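Local structure of NAD-dependent epimerase/dehydratase (Methylobacillus flagellatus KT, 3GPI) at residues T30-S35 with A48-P53; L67-A72 with E87-T92; N179-R184 with P241-N246. The protein is of unknown function but belongs to the NAD-dependent epimerase/dehydratase family and probably binds a nicotinamide dinucleotide. One frame throughout, in Å; residues are numbered along the deposited sequence. Where two conformers were deposited one is given.

Interaction 1. Residues T30-S35 with A48-P53; sequences TGLRRS and ADVTRP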
loop_
_atom_site.group_PDB
_atom_site.type_symbol
_atom_site.label_atom_id
_atom_site.label_comp_id
_atom_site.label_asym_id
_atom_site.label_seq_id
_atom_site.Cartn_x
_atom_site.Cartn_y
_atom_site.Cartn_z
ATOM N N THR A 30 2.705 9.366 -15.596
ATOM C CA THR A 30 1.373 9.140 -16.197
ATOM C C THR A 30 0.694 8.019 -15.446
ATOM O O THR A 30 1.316 7.013 -15.093
ATOM C CB THR A 30 1.503 8.747 -17.704
ATOM O OG1 THR A 30 2.269 9.766 -18.362
ATOM C CG2 THR A 30 0.111 8.629 -18.369
ATOM N N GLY A 31 -0.623 8.158 -15.232
ATOM C CA GLY A 31 -1.398 7.095 -14.592
ATOM C C GLY A 31 -2.315 6.368 -15.556
ATOM O O GLY A 31 -2.675 6.907 -16.612
ATOM N N LEU A 32 -2.675 5.166 -15.186
ATOM C CA LEU A 32 -3.655 4.402 -15.920
ATOM C C LEU A 32 -4.820 4.231 -14.954
ATOM O O LEU A 32 -4.656 3.632 -13.870
ATOM C CB LEU A 32 -3.039 3.045 -16.327
ATOM C CG LEU A 32 -3.681 2.126 -17.364
ATOM C CD1 LEU A 32 -2.644 1.090 -17.777
ATOM C CD2 LEU A 32 -4.917 1.441 -16.776
ATOM N N ARG A 33 -6.003 4.734 -15.342
ATOM C CA ARG A 33 -7.201 4.691 -14.494
ATOM C C ARG A 33 -8.400 4.103 -15.228
ATOM O O ARG A 33 -8.341 3.884 -16.430
ATOM C CB ARG A 33 -7.526 6.111 -14.059
ATOM C CG ARG A 33 -8.043 6.974 -15.222
ATOM C CD ARG A 33 -8.625 8.260 -14.754
ATOM N NE ARG A 33 -8.762 9.176 -15.877
ATOM C CZ ARG A 33 -9.924 9.574 -16.389
ATOM N NH1 ARG A 33 -11.077 9.161 -15.867
ATOM N NH2 ARG A 33 -9.935 10.415 -17.406
ATOM N N ARG A 34 -9.483 3.850 -14.495
ATOM C CA ARG A 34 -10.797 3.558 -15.097
ATOM C C ARG A 34 -11.624 4.836 -15.376
ATOM O O ARG A 34 -11.465 5.858 -14.671
ATOM C CB ARG A 34 -11.575 2.683 -14.130
ATOM C CG ARG A 34 -10.907 1.348 -13.793
ATOM C CD ARG A 34 -11.814 0.503 -12.881
ATOM N NE ARG A 34 -12.132 1.219 -11.647
ATOM C CZ ARG A 34 -11.439 1.121 -10.518
ATOM N NH1 ARG A 34 -10.391 0.302 -10.443
ATOM N NH2 ARG A 34 -11.800 1.838 -9.464
ATOM N N SER A 35 -12.572 4.768 -16.332
ATOM C CA SER A 35 -13.418 5.934 -16.683
ATOM C C SER A 35 -14.295 6.422 -15.532
ATOM O O SER A 35 -14.553 7.606 -15.411
ATOM C CB SER A 35 -14.274 5.667 -17.917
ATOM O OG SER A 35 -15.225 4.666 -17.660
ATOM N N ALA A 48 -7.814 3.006 -19.282
ATOM C CA ALA A 48 -7.673 1.679 -19.825
ATOM C C ALA A 48 -8.141 0.640 -18.826
ATOM O O ALA A 48 -8.432 0.966 -17.668
ATOM C CB ALA A 48 -6.223 1.420 -20.242
ATOM N N ASP A 49 -8.216 -0.609 -19.272
ATOM C CA ASP A 49 -8.686 -1.712 -18.449
ATOM C C ASP A 49 -7.636 -2.768 -18.517
ATOM O O ASP A 49 -7.459 -3.407 -19.561
ATOM C CB ASP A 49 -10.013 -2.271 -18.988
ATOM C CG ASP A 49 -10.571 -3.416 -18.130
ATOM O OD1 ASP A 49 -9.851 -4.034 -17.320
ATOM O OD2 ASP A 49 -11.768 -3.714 -18.284
ATOM N N VAL A 50 -6.922 -2.966 -17.408
ATOM C CA VAL A 50 -5.823 -3.919 -17.373
ATOM C C VAL A 50 -6.234 -5.364 -17.685
ATOM O O VAL A 50 -5.402 -6.174 -18.044
ATOM C CB VAL A 50 -5.008 -3.832 -16.055
ATOM C CG1 VAL A 50 -4.386 -2.429 -15.904
ATOM C CG2 VAL A 50 -5.887 -4.194 -14.843
ATOM N N THR A 51 -7.537 -5.657 -17.569
ATOM C CA THR A 51 -8.054 -7.000 -17.883
ATOM C C THR A 51 -8.344 -7.190 -19.375
ATOM O O THR A 51 -8.619 -8.307 -19.819
ATOM C CB THR A 51 -9.326 -7.349 -17.055
ATOM O OG1 THR A 51 -10.416 -6.488 -17.421
ATOM C CG2 THR A 51 -9.040 -7.203 -15.558
ATOM N N ARG A 52 -8.284 -6.092 -20.129
ATOM C CA ARG A 52 -8.584 -6.109 -21.554
ATOM C C ARG A 52 -7.387 -5.640 -22.378
ATOM O O ARG A 52 -7.217 -4.438 -22.592
ATOM C CB ARG A 52 -9.793 -5.234 -21.822
ATOM C CG ARG A 52 -11.116 -5.877 -21.370
ATOM C CD ARG A 52 -12.259 -4.895 -21.534
ATOM N NE ARG A 52 -12.376 -4.422 -22.915
ATOM C CZ ARG A 52 -12.714 -3.181 -23.270
ATOM N NH1 ARG A 52 -12.952 -2.250 -22.350
ATOM N NH2 ARG A 52 -12.796 -2.869 -24.555
ATOM N N PRO A 53 -6.572 -6.585 -22.863
ATOM C CA PRO A 53 -5.385 -6.240 -23.648
ATOM C C PRO A 53 -5.630 -5.234 -24.775
ATOM O O PRO A 53 -4.738 -4.446 -25.072
ATOM C CB PRO A 53 -4.918 -7.587 -24.201
ATOM C CG PRO A 53 -5.394 -8.573 -23.199
ATOM C CD PRO A 53 -6.686 -8.048 -22.668
#
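The carbonyl O of Arg33 receives the backbone N-H of Ala48 at 3.0 Å, in a nearly straight bond (161° at the hydrogen) that ties the end of strand 29-33 to the chain just leaving strand 45-47. Beside this bond, Leu32 supplies the apolar half of the contact. Its CG stands anti to the backbone N (chi1 -166°), which carries the CD2 branch across to Ala48 CB at 3.7 Å. The same CD2 reaches Val50 CG1 at 4.0 Å, so this one methyl touches both Ala48 and Val50. Beyond Ala48 the loop 48-53 makes its own framework, a type I turn from Asp49 to Arg52. Asp49 OD1 is gripped twice by Thr51: its backbone N lies 2.8 Å from OD1 and its hydroxyl also donates to that oxygen, both from one face of the carboxylate. The backbone bond makes this an Asx turn, while the paired grip restrains the carboxylate. Arg33 starts its side chain away from the loop, and its NE bonds Thr45 OG1. The contact joins the C-terminal ends of two adjacent parallel strands of the Rossmann-type sheet, the edge where relatives bind the dinucleotide; nearness to a cofactor is likely but inferred.

Interaction 2. Residues L67-A72 with E87-T92; sequences LVYCVA and EGLRNT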
loop_
_atom_site.group_PDB
_atom_site.type_symbol
_atom_site.label_atom_id
_atom_site.label_comp_id
_atom_site.label_asym_id
_atom_site.label_seq_id
_atom_site.Cartn_x
_atom_site.Cartn_y
_atom_site.Cartn_z
ATOM N N LEU A 67 7.616 1.013 -13.878
ATOM C CA LEU A 67 6.198 0.742 -13.664
ATOM C C LEU A 67 5.916 0.620 -12.184
ATOM O O LEU A 67 6.611 -0.142 -11.517
ATOM C CB LEU A 67 5.814 -0.558 -14.355
ATOM C CG LEU A 67 4.398 -1.083 -14.070
ATOM C CD1 LEU A 67 3.309 -0.143 -14.572
ATOM C CD2 LEU A 67 4.251 -2.478 -14.704
ATOM N N VAL A 68 4.930 1.373 -11.675
ATOM C CA VAL A 68 4.418 1.119 -10.329
ATOM C C VAL A 68 3.023 0.542 -10.513
ATOM O O VAL A 68 2.157 1.218 -11.071
ATOM C CB VAL A 68 4.342 2.418 -9.475
ATOM C CG1 VAL A 68 3.859 2.074 -8.081
ATOM C CG2 VAL A 68 5.701 3.075 -9.416
ATOM N N TYR A 69 2.824 -0.696 -10.079
ATOM C CA TYR A 69 1.563 -1.360 -10.310
ATOM C C TYR A 69 0.806 -1.446 -8.996
ATOM O O TYR A 69 1.241 -2.143 -8.088
ATOM C CB TYR A 69 1.825 -2.749 -10.899
ATOM C CG TYR A 69 0.597 -3.418 -11.457
ATOM C CD1 TYR A 69 0.210 -3.202 -12.768
ATOM C CD2 TYR A 69 -0.184 -4.247 -10.655
ATOM C CE1 TYR A 69 -0.921 -3.790 -13.278
ATOM C CE2 TYR A 69 -1.309 -4.865 -11.163
ATOM C CZ TYR A 69 -1.674 -4.620 -12.467
ATOM O OH TYR A 69 -2.806 -5.212 -12.962
ATOM N N CYS A 70 -0.308 -0.727 -8.948
ATOM C CA CYS A 70 -1.146 -0.610 -7.750
ATOM C C CYS A 70 -2.485 -1.345 -7.900
ATOM O O CYS A 70 -3.198 -1.481 -6.902
ATOM C CB CYS A 70 -1.466 0.851 -7.513
ATOM S SG CYS A 70 -0.060 1.945 -7.444
ATOM N N VAL A 71 -2.800 -1.850 -9.099
ATOM C CA VAL A 71 -4.158 -2.375 -9.377
ATOM C C VAL A 71 -4.514 -3.599 -8.505
ATOM O O VAL A 71 -5.617 -3.657 -7.964
ATOM C CB VAL A 71 -4.358 -2.668 -10.885
ATOM C CG1 VAL A 71 -5.741 -3.318 -11.167
ATOM C CG2 VAL A 71 -4.156 -1.380 -11.698
ATOM N N ALA A 72 -3.579 -4.530 -8.332
ATOM C CA ALA A 72 -3.852 -5.761 -7.568
ATOM C C ALA A 72 -4.158 -5.382 -6.125
ATOM O O ALA A 72 -5.098 -5.921 -5.513
ATOM C CB ALA A 72 -2.674 -6.762 -7.683
ATOM N N GLU A 87 -3.645 -11.614 -13.967
ATOM C CA GLU A 87 -4.108 -11.265 -15.326
ATOM C C GLU A 87 -3.730 -9.835 -15.692
ATOM O O GLU A 87 -3.094 -9.595 -16.733
ATOM C CB GLU A 87 -5.638 -11.414 -15.423
ATOM C CG GLU A 87 -6.148 -12.081 -16.695
ATOM C CD GLU A 87 -6.112 -13.600 -16.612
ATOM O OE1 GLU A 87 -5.304 -14.144 -15.824
ATOM O OE2 GLU A 87 -6.896 -14.254 -17.336
ATOM N N GLY A 88 -4.165 -8.901 -14.849
ATOM C CA GLY A 88 -3.965 -7.468 -15.058
ATOM C C GLY A 88 -2.490 -7.092 -15.156
ATOM O O GLY A 88 -2.097 -6.245 -15.985
ATOM N N LEU A 89 -1.684 -7.688 -14.282
ATOM C CA LEU A 89 -0.235 -7.482 -14.290
ATOM C C LEU A 89 0.420 -8.102 -15.531
ATOM O O LEU A 89 1.308 -7.515 -16.150
ATOM C CB LEU A 89 0.376 -8.065 -13.011
ATOM C CG LEU A 89 1.911 -8.043 -12.895
ATOM C CD1 LEU A 89 2.473 -6.590 -12.921
ATOM C CD2 LEU A 89 2.365 -8.773 -11.645
ATOM N N ARG A 90 -0.024 -9.307 -15.890
ATOM C CA ARG A 90 0.502 -9.980 -17.081
ATOM C C ARG A 90 0.183 -9.166 -18.334
ATOM O O ARG A 90 1.088 -8.965 -19.166
ATOM C CB ARG A 90 -0.006 -11.430 -17.238
ATOM C CG ARG A 90 0.794 -12.226 -18.273
ATOM C CD ARG A 90 0.104 -13.531 -18.666
ATOM N NE ARG A 90 -0.082 -14.420 -17.525
ATOM C CZ ARG A 90 0.894 -15.136 -16.981
ATOM N NH1 ARG A 90 2.122 -15.050 -17.478
ATOM N NH2 ARG A 90 0.648 -15.930 -15.943
ATOM N N ASN A 91 -1.049 -8.685 -18.439
ATOM C CA ASN A 91 -1.506 -7.893 -19.584
ATOM C C ASN A 91 -0.701 -6.605 -19.684
ATOM O O ASN A 91 -0.264 -6.233 -20.776
ATOM C CB ASN A 91 -3.001 -7.574 -19.491
ATOM C CG ASN A 91 -3.873 -8.811 -19.682
ATOM O OD1 ASN A 91 -3.390 -9.858 -20.111
ATOM N ND2 ASN A 91 -5.137 -8.678 -19.350
ATOM N N THR A 92 -0.484 -5.958 -18.539
ATOM C CA THR A 92 0.255 -4.695 -18.485
ATOM C C THR A 92 1.711 -4.910 -18.867
ATOM O O THR A 92 2.269 -4.155 -19.682
ATOM C CB THR A 92 0.169 -4.078 -17.082
ATOM O OG1 THR A 92 -1.189 -3.760 -16.779
ATOM C CG2 THR A 92 0.930 -2.772 -17.030
#
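Strand 67-69 and helix 87-92 run almost antiparallel, 165° between their directions, and the axes of these short segments come within 10.9 Å. The backbones come nearest at Tyr69 and Leu89, whose CA atoms are 7.5 Å apart. Tyr69 bridges this gap. With its CG anti to the backbone N (chi1 -167°), the ring extends from the strand and drives its hydroxyl against the helix backbone, where OH lies only 2.9 Å from Gly88 C. Gly88 has no side chain, and this is what permits so close an approach; the angles there are too poor for a hydrogen bond to either Gly88 O or Leu89 N. Leu89 sets CD1 over one face of the ring, toward the rim, 4.1 Å from the Tyr69 centroid and 15° off the normal in a CH-pi contact. Val71, from the strand's own segment, places CG2 toward the rim of the opposite face, so the ring is held between two aliphatic branches. At the ring edge, Thr92 OG1 meets Tyr69 CE1 at 3.5 Å. That hydroxyl donates to Gly88 O at 2.8 Å, an oxygen that also accepts the Thr92 backbone N from the other face of its carbonyl plane. The methyl of Thr92 turns instead to Leu67, with CG2 4.1 Å from Leu67 CD2. Strand 66-69 is paired with parallel strands 6-9 and 103-109, and helix 86-95 lies in the beta-alpha-beta crossover leading to the latter, with Leu89 also touching Phe106 of strand 103-109 and Leu143 of helix 132-143.

Interaction 3. Residues N179-R184 with P241-N246; sequences NAWTNR and PPVQGN. With EDO (1,2-ethanediol), chain C; EDO (1,2-ethanediol), chain B.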
loop_
_atom_site.group_PDB
_atom_site.type_symbol
_atom_site.label_atom_id
_atom_site.label_comp_id
_atom_site.label_asym_id
_atom_site.label_seq_id
_atom_site.Cartn_x
_atom_site.Cartn_y
_atom_site.Cartn_z
ATOM N N ASN A 179 -9.705 -9.310 19.940
ATOM C CA ASN A 179 -8.724 -8.224 20.055
ATOM C C ASN A 179 -7.409 -8.580 19.363
ATOM O O ASN A 179 -6.420 -8.879 20.013
ATOM C CB ASN A 179 -8.533 -7.908 21.550
ATOM C CG ASN A 179 -7.694 -6.696 21.780
ATOM O OD1 ASN A 179 -7.530 -5.874 20.860
ATOM N ND2 ASN A 179 -7.172 -6.536 22.978
ATOM N N ALA A 180 -7.437 -8.530 18.031
ATOM C CA ALA A 180 -6.315 -8.977 17.198
ATOM C C ALA A 180 -5.296 -7.868 16.974
ATOM O O ALA A 180 -5.624 -6.693 17.019
ATOM C CB ALA A 180 -6.867 -9.453 15.885
ATOM N N TRP A 181 -4.056 -8.255 16.708
ATOM C CA TRP A 181 -3.041 -7.304 16.265
ATOM C C TRP A 181 -3.419 -6.606 14.971
ATOM O O TRP A 181 -4.027 -7.192 14.069
ATOM C CB TRP A 181 -1.717 -8.038 16.052
ATOM C CG TRP A 181 -1.124 -8.465 17.340
ATOM C CD1 TRP A 181 -1.208 -9.720 17.910
ATOM C CD2 TRP A 181 -0.417 -7.648 18.265
ATOM N NE1 TRP A 181 -0.553 -9.727 19.111
ATOM C CE2 TRP A 181 -0.051 -8.473 19.364
ATOM C CE3 TRP A 181 0.002 -6.300 18.253
ATOM C CZ2 TRP A 181 0.673 -7.985 20.461
ATOM C CZ3 TRP A 181 0.739 -5.818 19.347
ATOM C CH2 TRP A 181 1.068 -6.661 20.427
ATOM N N THR A 182 -3.084 -5.315 14.899
ATOM C CA THR A 182 -3.315 -4.534 13.685
ATOM C C THR A 182 -2.020 -3.838 13.280
ATOM O O THR A 182 -1.271 -3.324 14.151
ATOM C CB THR A 182 -4.467 -3.494 13.875
ATOM O OG1 THR A 182 -4.136 -2.554 14.920
ATOM C CG2 THR A 182 -5.790 -4.188 14.205
ATOM N N ASN A 183 -1.804 -3.803 11.967
ATOM C CA ASN A 183 -0.593 -3.250 11.347
ATOM C C ASN A 183 -1.059 -2.239 10.343
ATOM O O ASN A 183 -2.044 -2.449 9.630
ATOM C CB ASN A 183 0.188 -4.336 10.643
ATOM C CG ASN A 183 0.655 -5.429 11.586
ATOM O OD1 ASN A 183 1.676 -5.304 12.249
ATOM N ND2 ASN A 183 -0.120 -6.501 11.661
ATOM N N ARG A 184 -0.339 -1.132 10.273
ATOM C CA ARG A 184 -0.785 -0.022 9.383
ATOM C C ARG A 184 0.353 0.740 8.719
ATOM O O ARG A 184 1.494 0.708 9.180
ATOM C CB ARG A 184 -1.623 1.018 10.163
ATOM C CG ARG A 184 -0.787 1.806 11.189
ATOM C CD ARG A 184 -1.570 2.591 12.274
ATOM N NE ARG A 184 -2.602 1.684 12.749
ATOM C CZ ARG A 184 -2.356 0.570 13.410
ATOM N NH1 ARG A 184 -1.166 0.325 13.941
ATOM N NH2 ARG A 184 -3.338 -0.276 13.579
ATOM N N PRO A 241 -10.273 -7.111 25.857
ATOM C CA PRO A 241 -10.274 -8.559 25.686
ATOM C C PRO A 241 -8.824 -9.050 25.550
ATOM O O PRO A 241 -7.945 -8.277 25.194
ATOM C CB PRO A 241 -11.062 -8.759 24.398
ATOM C CG PRO A 241 -11.837 -7.477 24.210
ATOM C CD PRO A 241 -10.956 -6.418 24.748
ATOM N N PRO A 242 -8.536 -10.306 25.897
ATOM C CA PRO A 242 -7.206 -10.846 25.686
ATOM C C PRO A 242 -6.693 -10.595 24.248
ATOM O O PRO A 242 -7.453 -10.693 23.252
ATOM C CB PRO A 242 -7.402 -12.383 25.956
ATOM C CG PRO A 242 -8.842 -12.603 25.903
ATOM C CD PRO A 242 -9.475 -11.338 26.394
ATOM N N VAL A 243 -5.415 -10.242 24.164
ATOM C CA VAL A 243 -4.789 -9.932 22.881
ATOM C C VAL A 243 -4.520 -11.242 22.165
ATOM O O VAL A 243 -3.750 -12.088 22.665
ATOM C CB VAL A 243 -3.490 -9.160 23.092
ATOM C CG1 VAL A 243 -2.768 -8.932 21.747
ATOM C CG2 VAL A 243 -3.771 -7.832 23.796
ATOM N N GLN A 244 -5.145 -11.416 21.007
ATOM C CA GLN A 244 -5.015 -12.647 20.251
ATOM C C GLN A 244 -5.530 -12.466 18.829
ATOM O O GLN A 244 -6.610 -11.934 18.605
ATOM C CB GLN A 244 -5.769 -13.783 20.982
ATOM C CG GLN A 244 -5.475 -15.146 20.402
ATOM C CD GLN A 244 -6.464 -15.533 19.344
ATOM O OE1 GLN A 244 -7.679 -15.378 19.531
ATOM N NE2 GLN A 244 -5.964 -16.058 18.222
ATOM N N GLY A 245 -4.722 -12.874 17.852
ATOM C CA GLY A 245 -5.150 -12.863 16.476
ATOM C C GLY A 245 -4.267 -12.042 15.534
ATOM O O GLY A 245 -3.564 -11.117 15.950
ATOM N N ASN A 246 -4.283 -12.443 14.266
ATOM C CA ASN A 246 -3.481 -11.815 13.225
ATOM C C ASN A 246 -1.988 -11.967 13.556
ATOM O O ASN A 246 -1.604 -13.035 14.037
ATOM C CB ASN A 246 -3.894 -10.355 12.990
ATOM C CG ASN A 246 -3.436 -9.843 11.635
ATOM O OD1 ASN A 246 -3.336 -10.589 10.644
ATOM N ND2 ASN A 246 -3.118 -8.575 11.589
HETATM C C1 EDO C . -3.412 -5.835 10.515
HETATM O O1 EDO C . -4.215 -4.690 10.456
HETATM C C2 EDO C . -2.568 -5.951 9.292
HETATM O O2 EDO C . -1.948 -7.196 9.149
HETATM C C1 EDO B . -5.723 0.842 10.725
HETATM O O1 EDO B . -5.102 1.913 11.349
HETATM C C2 EDO B . -5.159 -0.302 11.497
HETATM O O2 EDO B . -6.255 -0.849 12.177
HETATM O O HOH W 1 -9.785 -11.502 21.952
#
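Loop 241-246 is laced alongside the start of strand 181-186, beside a site that holds an ethanediol, probably from the crystallisation liquor. Two backbone bonds join them: Gln244 N to Asn179 O, and Trp181 N to Gly245 O, each 3.0 Å long with the donor above the carbonyl plane. Asparagine amides add a further bond at either end. Asn179 extends with CG anti to its own N (chi1 -172°), and its ND2 donates to Pro241 O at 2.9 Å, with that oxygen close to the amide plane. Asn246 ND2 bonds Trp181 O at 3.0 Å and also donates, almost straight (172°), to O2 of the ethanediol. Between the two ends, Val243 CG1 packs 3.6 Å from Trp181 CE2, toward the rim of the indole, whose NE1 donates to Glu118 OE1. Gly245, lacking a side chain, can lie against Ala180 CB, and its backbone (phi 123°) is one that a side chain would strain. The result is an irregular, hydrogen-bonded stitching of a loop to the lead-in of strand 181-186, in the C-terminal part that in related extended and atypical SDR proteins usually contributes to substrate binding, a role here only inferred.

Interactions 1 and 2 are neighbours in the buried Rossmann part, their centres about 9 Å apart, and they touch: Asn91 of the helix bonds the carbonyl of Val50 in the loop, while Val50 also packs against Thr92. Loop 48-53 is thus held between strand 29-33 on one flank and helix 86-95 on another. Interaction 3 lies on the opposite side of the chain's centre, its centre about 31 Å from that of interaction 2, yet its strand belongs to the same large sheet. The chemistry changes accordingly: aliphatic and aromatic packing dominates interaction 2, interaction 1 adds a backbone bond, and the surface contact of interaction 3 relies chiefly on amides and carbonyls.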